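Local coordinates for DUF4276 family protein (Pyrococcus horikoshii, PDB 2P62) that is of unknown function but belongs to a family of the Toprim-like clan, whose better-known members bind metal ions and act on nucleic acids, at residues P133-F145 with K150-L162. Residues are numbered along the deposited sequence; the frame is centred on the assembly and turned at random.
Sequences PYGMGNLTLNEPF and KELELSLAYLAKL
Gly137, just past the end of strand 129-136, meets Glu151, the N-cap of helix 152-162, with their CA atoms 4.1 Å apart; from there the chain of 138-143 runs on along the helix until Leu141 lies by Tyr158. Gly137 CA packs 3.5 Å from Glu151 O, a closeness that glycine, lacking a CB, allows. Met136, whose chi1 of -180° turns CG against the start of the helix, lies alongside Leu152, its CG 3.5 Å from Leu152 CA. Leu139 and Leu154 overlap flank to flank, running opposite ways, and Leu139 CD1 ends 3.6 Å from Ser155 OG. Leu141 CB lies 3.6 Å from Leu154 CD1, and Leu141 CD2 sits at the edge of the Tyr158 ring, whose hydroxyl is hydrogen-bonded to Glu229 OE1. At the far end the extended Lys161 gives NZ to Asn142 O at 2.9 Å, from above the carbonyl plane (52° out of it), and a long salt bridge, 3.8 Å, to Glu143 OE1. A methionine in place of Lys161 would probably leave this carbonyl and carboxylate without their cationic partner. Leucine packing thus holds the loop leaving an inner strand along the helix, and Lys161 ties down its last part.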
loop_
_atom_site.group_PDB
_atom_site.type_symbol
_atom_site.label_atom_id
_atom_site.label_comp_id
_atom_site.label_asym_id
_atom_site.label_seq_id
_atom_site.Cartn_x
_atom_site.Cartn_y
_atom_site.Cartn_z
ATOM N N PRO A 133 -17.723 -10.263 18.307
ATOM C CA PRO A 133 -17.149 -10.920 17.131
ATOM C C PRO A 133 -18.031 -10.554 15.931
ATOM O O PRO A 133 -19.251 -10.710 15.974
ATOM C CB PRO A 133 -17.178 -12.405 17.501
ATOM C CG PRO A 133 -18.305 -12.512 18.497
ATOM C CD PRO A 133 -18.268 -11.229 19.280
ATOM N N TYR A 134 -17.421 -10.032 14.874
ATOM C CA TYR A 134 -18.193 -9.630 13.712
ATOM C C TYR A 134 -17.631 -10.131 12.390
ATOM O O TYR A 134 -16.445 -9.978 12.111
ATOM C CB TYR A 134 -18.308 -8.105 13.688
ATOM C CG TYR A 134 -19.172 -7.561 12.580
ATOM C CD1 TYR A 134 -18.619 -7.194 11.353
ATOM C CD2 TYR A 134 -20.553 -7.435 12.748
ATOM C CE1 TYR A 134 -19.421 -6.710 10.317
ATOM C CE2 TYR A 134 -21.364 -6.956 11.718
ATOM C CZ TYR A 134 -20.791 -6.595 10.510
ATOM O OH TYR A 134 -21.584 -6.108 9.497
ATOM N N GLY A 135 -18.500 -10.735 11.582
ATOM C CA GLY A 135 -18.087 -11.240 10.285
ATOM C C GLY A 135 -18.409 -10.220 9.207
ATOM O O GLY A 135 -19.560 -9.807 9.080
ATOM N N MET A 136 -17.401 -9.809 8.439
ATOM C CA MET A 136 -17.588 -8.824 7.377
ATOM C C MET A 136 -17.974 -9.470 6.047
ATOM O O MET A 136 -17.485 -10.539 5.688
ATOM C CB MET A 136 -16.304 -8.011 7.189
ATOM C CG MET A 136 -16.368 -6.932 6.099
ATOM S SD MET A 136 -17.437 -5.524 6.508
ATOM C CE MET A 136 -16.574 -4.940 7.935
ATOM N N GLY A 137 -18.864 -8.814 5.318
ATOM C CA GLY A 137 -19.277 -9.345 4.035
ATOM C C GLY A 137 -20.513 -10.221 4.072
ATOM O O GLY A 137 -20.676 -11.083 3.212
ATOM N N ASN A 138 -21.389 -10.022 5.050
ATOM C CA ASN A 138 -22.598 -10.838 5.115
ATOM C C ASN A 138 -23.709 -10.239 4.259
ATOM O O ASN A 138 -24.599 -9.551 4.760
ATOM C CB ASN A 138 -23.087 -10.992 6.558
ATOM C CG ASN A 138 -22.913 -12.409 7.078
ATOM O OD1 ASN A 138 -23.252 -13.379 6.391
ATOM N ND2 ASN A 138 -22.394 -12.541 8.299
ATOM N N LEU A 139 -23.641 -10.494 2.958
ATOM C CA LEU A 139 -24.643 -9.995 2.021
ATOM C C LEU A 139 -24.580 -10.811 0.746
ATOM O O LEU A 139 -23.796 -11.752 0.648
ATOM C CB LEU A 139 -24.428 -8.495 1.715
ATOM C CG LEU A 139 -23.173 -7.886 1.048
ATOM C CD1 LEU A 139 -21.914 -8.398 1.738
ATOM C CD2 LEU A 139 -23.133 -8.211 -0.431
ATOM N N THR A 140 -25.432 -10.480 -0.215
ATOM C CA THR A 140 -25.433 -11.184 -1.489
ATOM C C THR A 140 -25.255 -10.151 -2.582
ATOM O O THR A 140 -26.081 -9.257 -2.751
ATOM C CB THR A 140 -26.745 -11.951 -1.724
ATOM O OG1 THR A 140 -26.893 -12.966 -0.719
ATOM C CG2 THR A 140 -26.731 -12.619 -3.099
ATOM N N LEU A 141 -24.142 -10.259 -3.290
ATOM C CA LEU A 141 -23.822 -9.342 -4.370
ATOM C C LEU A 141 -24.304 -10.036 -5.632
ATOM O O LEU A 141 -23.698 -11.002 -6.092
ATOM C CB LEU A 141 -22.310 -9.114 -4.399
ATOM C CG LEU A 141 -21.651 -8.061 -5.288
ATOM C CD1 LEU A 141 -21.382 -8.658 -6.627
ATOM C CD2 LEU A 141 -22.505 -6.801 -5.374
ATOM N N ASN A 142 -25.405 -9.564 -6.191
ATOM C CA ASN A 142 -25.935 -10.219 -7.374
ATOM C C ASN A 142 -25.341 -9.777 -8.700
ATOM O O ASN A 142 -25.959 -9.019 -9.445
ATOM C CB ASN A 142 -27.456 -10.084 -7.393
ATOM C CG ASN A 142 -28.125 -11.010 -6.394
ATOM O OD1 ASN A 142 -28.000 -12.235 -6.495
ATOM N ND2 ASN A 142 -28.826 -10.435 -5.416
ATOM N N GLU A 143 -24.133 -10.265 -8.986
ATOM C CA GLU A 143 -23.428 -9.961 -10.234
ATOM C C GLU A 143 -23.023 -11.286 -10.901
ATOM O O GLU A 143 -22.237 -12.060 -10.352
ATOM C CB GLU A 143 -22.200 -9.084 -9.952
ATOM C CG GLU A 143 -22.544 -7.676 -9.451
ATOM C CD GLU A 143 -23.209 -6.812 -10.518
ATOM O OE1 GLU A 143 -23.760 -5.738 -10.171
ATOM O OE2 GLU A 143 -23.170 -7.206 -11.707
ATOM N N PRO A 144 -23.563 -11.562 -12.099
ATOM C CA PRO A 144 -23.265 -12.802 -12.830
ATOM C C PRO A 144 -21.792 -13.118 -13.068
ATOM O O PRO A 144 -21.421 -14.280 -13.263
ATOM C CB PRO A 144 -24.049 -12.638 -14.135
ATOM C CG PRO A 144 -24.098 -11.145 -14.326
ATOM C CD PRO A 144 -24.368 -10.642 -12.922
ATOM N N PHE A 145 -20.945 -12.098 -13.034
ATOM C CA PHE A 145 -19.527 -12.323 -13.274
ATOM C C PHE A 145 -18.644 -12.213 -12.036
ATOM O O PHE A 145 -17.416 -12.224 -12.141
ATOM C CB PHE A 145 -19.050 -11.371 -14.371
ATOM C CG PHE A 145 -19.653 -11.666 -15.712
ATOM C CD1 PHE A 145 -19.353 -12.857 -16.369
ATOM C CD2 PHE A 145 -20.561 -10.789 -16.298
ATOM C CE1 PHE A 145 -19.949 -13.173 -17.588
ATOM C CE2 PHE A 145 -21.165 -11.095 -17.519
ATOM C CZ PHE A 145 -20.856 -12.293 -18.164
ATOM N N LYS A 150 -17.791 -13.870 0.674
ATOM C CA LYS A 150 -18.154 -12.974 1.761
ATOM C C LYS A 150 -16.929 -12.410 2.461
ATOM O O LYS A 150 -16.238 -13.104 3.211
ATOM C CB LYS A 150 -19.063 -13.699 2.754
ATOM C CG LYS A 150 -20.372 -14.193 2.144
ATOM C CD LYS A 150 -21.311 -14.687 3.231
ATOM C CE LYS A 150 -22.634 -15.193 2.673
ATOM N NZ LYS A 150 -22.459 -16.449 1.882
ATOM N N GLU A 151 -16.678 -11.131 2.207
ATOM C CA GLU A 151 -15.526 -10.446 2.768
ATOM C C GLU A 151 -15.659 -8.951 2.555
ATOM O O GLU A 151 -16.589 -8.493 1.895
ATOM C CB GLU A 151 -14.240 -10.969 2.114
ATOM C CG GLU A 151 -14.227 -10.940 0.588
ATOM C CD GLU A 151 -12.972 -11.575 0.009
ATOM O OE1 GLU A 151 -12.606 -12.688 0.448
ATOM O OE2 GLU A 151 -12.356 -10.979 -0.900
ATOM N N LEU A 152 -14.729 -8.195 3.124
ATOM C CA LEU A 152 -14.738 -6.740 3.014
ATOM C C LEU A 152 -14.947 -6.244 1.585
ATOM O O LEU A 152 -15.690 -5.290 1.354
ATOM C CB LEU A 152 -13.424 -6.182 3.567
ATOM C CG LEU A 152 -13.234 -4.687 3.870
ATOM C CD1 LEU A 152 -12.303 -4.096 2.842
ATOM C CD2 LEU A 152 -14.565 -3.945 3.929
ATOM N N GLU A 153 -14.314 -6.903 0.625
ATOM C CA GLU A 153 -14.433 -6.478 -0.756
ATOM C C GLU A 153 -15.835 -6.683 -1.338
ATOM O O GLU A 153 -16.284 -5.895 -2.171
ATOM C CB GLU A 153 -13.372 -7.186 -1.595
ATOM C CG GLU A 153 -11.944 -6.698 -1.316
ATOM C CD GLU A 153 -11.328 -7.224 -0.012
ATOM O OE1 GLU A 153 -10.153 -6.859 0.251
ATOM O OE2 GLU A 153 -11.987 -7.992 0.737
ATOM N N LEU A 154 -16.525 -7.729 -0.883
ATOM C CA LEU A 154 -17.877 -8.012 -1.348
ATOM C C LEU A 154 -18.791 -6.843 -0.969
ATOM O O LEU A 154 -19.626 -6.411 -1.759
ATOM C CB LEU A 154 -18.405 -9.317 -0.736
ATOM C CG LEU A 154 -19.640 -9.885 -1.462
ATOM C CD1 LEU A 154 -19.224 -10.274 -2.869
ATOM C CD2 LEU A 154 -20.217 -11.090 -0.724
ATOM N N SER A 155 -18.625 -6.324 0.238
ATOM C CA SER A 155 -19.420 -5.184 0.679
ATOM C C SER A 155 -19.047 -3.954 -0.149
ATOM O O SER A 155 -19.919 -3.176 -0.533
ATOM C CB SER A 155 -19.166 -4.896 2.157
ATOM O OG SER A 155 -19.505 -6.010 2.960
ATOM N N LEU A 156 -17.750 -3.776 -0.401
ATOM C CA LEU A 156 -17.253 -2.650 -1.199
ATOM C C LEU A 156 -17.820 -2.761 -2.611
ATOM O O LEU A 156 -18.160 -1.762 -3.237
ATOM C CB LEU A 156 -15.716 -2.665 -1.264
ATOM C CG LEU A 156 -14.875 -1.777 -0.324
ATOM C CD1 LEU A 156 -15.124 -0.303 -0.652
ATOM C CD2 LEU A 156 -15.213 -2.059 1.116
ATOM N N ALA A 157 -17.912 -3.987 -3.110
ATOM C CA ALA A 157 -18.455 -4.221 -4.438
ATOM C C ALA A 157 -19.938 -3.840 -4.453
ATOM O O ALA A 157 -20.449 -3.352 -5.462
ATOM C CB ALA A 157 -18.286 -5.686 -4.825
ATOM N N TYR A 158 -20.626 -4.057 -3.330
ATOM C CA TYR A 158 -22.045 -3.739 -3.244
ATOM C C TYR A 158 -22.261 -2.230 -3.228
ATOM O O TYR A 158 -23.235 -1.719 -3.793
ATOM C CB TYR A 158 -22.666 -4.397 -2.004
ATOM C CG TYR A 158 -24.168 -4.257 -1.937
ATOM C CD1 TYR A 158 -24.756 -3.238 -1.197
ATOM C CD2 TYR A 158 -24.999 -5.127 -2.640
ATOM C CE1 TYR A 158 -26.134 -3.082 -1.154
ATOM C CE2 TYR A 158 -26.384 -4.984 -2.607
ATOM C CZ TYR A 158 -26.945 -3.955 -1.858
ATOM O OH TYR A 158 -28.313 -3.798 -1.819
ATOM N N LEU A 159 -21.343 -1.516 -2.588
ATOM C CA LEU A 159 -21.423 -0.067 -2.542
ATOM C C LEU A 159 -21.217 0.451 -3.969
ATOM O O LEU A 159 -21.899 1.378 -4.403
ATOM C CB LEU A 159 -20.343 0.498 -1.613
ATOM C CG LEU A 159 -20.254 2.030 -1.520
ATOM C CD1 LEU A 159 -21.568 2.600 -1.026
ATOM C CD2 LEU A 159 -19.123 2.421 -0.584
ATOM N N ALA A 160 -20.283 -0.159 -4.696
ATOM C CA ALA A 160 -20.006 0.241 -6.072
ATOM C C ALA A 160 -21.264 0.040 -6.906
ATOM O O ALA A 160 -21.601 0.863 -7.759
ATOM C CB ALA A 160 -18.848 -0.580 -6.647
ATOM N N LYS A 161 -21.955 -1.062 -6.652
ATOM C CA LYS A 161 -23.191 -1.365 -7.358
ATOM C C LYS A 161 -24.225 -0.261 -7.121
ATOM O O LYS A 161 -24.721 0.344 -8.067
ATOM C CB LYS A 161 -23.741 -2.716 -6.889
ATOM C CG LYS A 161 -24.974 -3.188 -7.643
ATOM C CD LYS A 161 -25.278 -4.635 -7.294
ATOM C CE LYS A 161 -26.440 -5.185 -8.099
ATOM N NZ LYS A 161 -26.626 -6.639 -7.840
ATOM N N LEU A 162 -24.543 0.011 -5.860
ATOM C CA LEU A 162 -25.523 1.046 -5.544
ATOM C C LEU A 162 -25.172 2.373 -6.187
ATOM O O LEU A 162 -26.056 3.141 -6.574
ATOM C CB LEU A 162 -25.626 1.245 -4.034
ATOM C CG LEU A 162 -25.996 0.001 -3.220
ATOM C CD1 LEU A 162 -26.305 0.421 -1.780
ATOM C CD2 LEU A 162 -27.196 -0.688 -3.839
#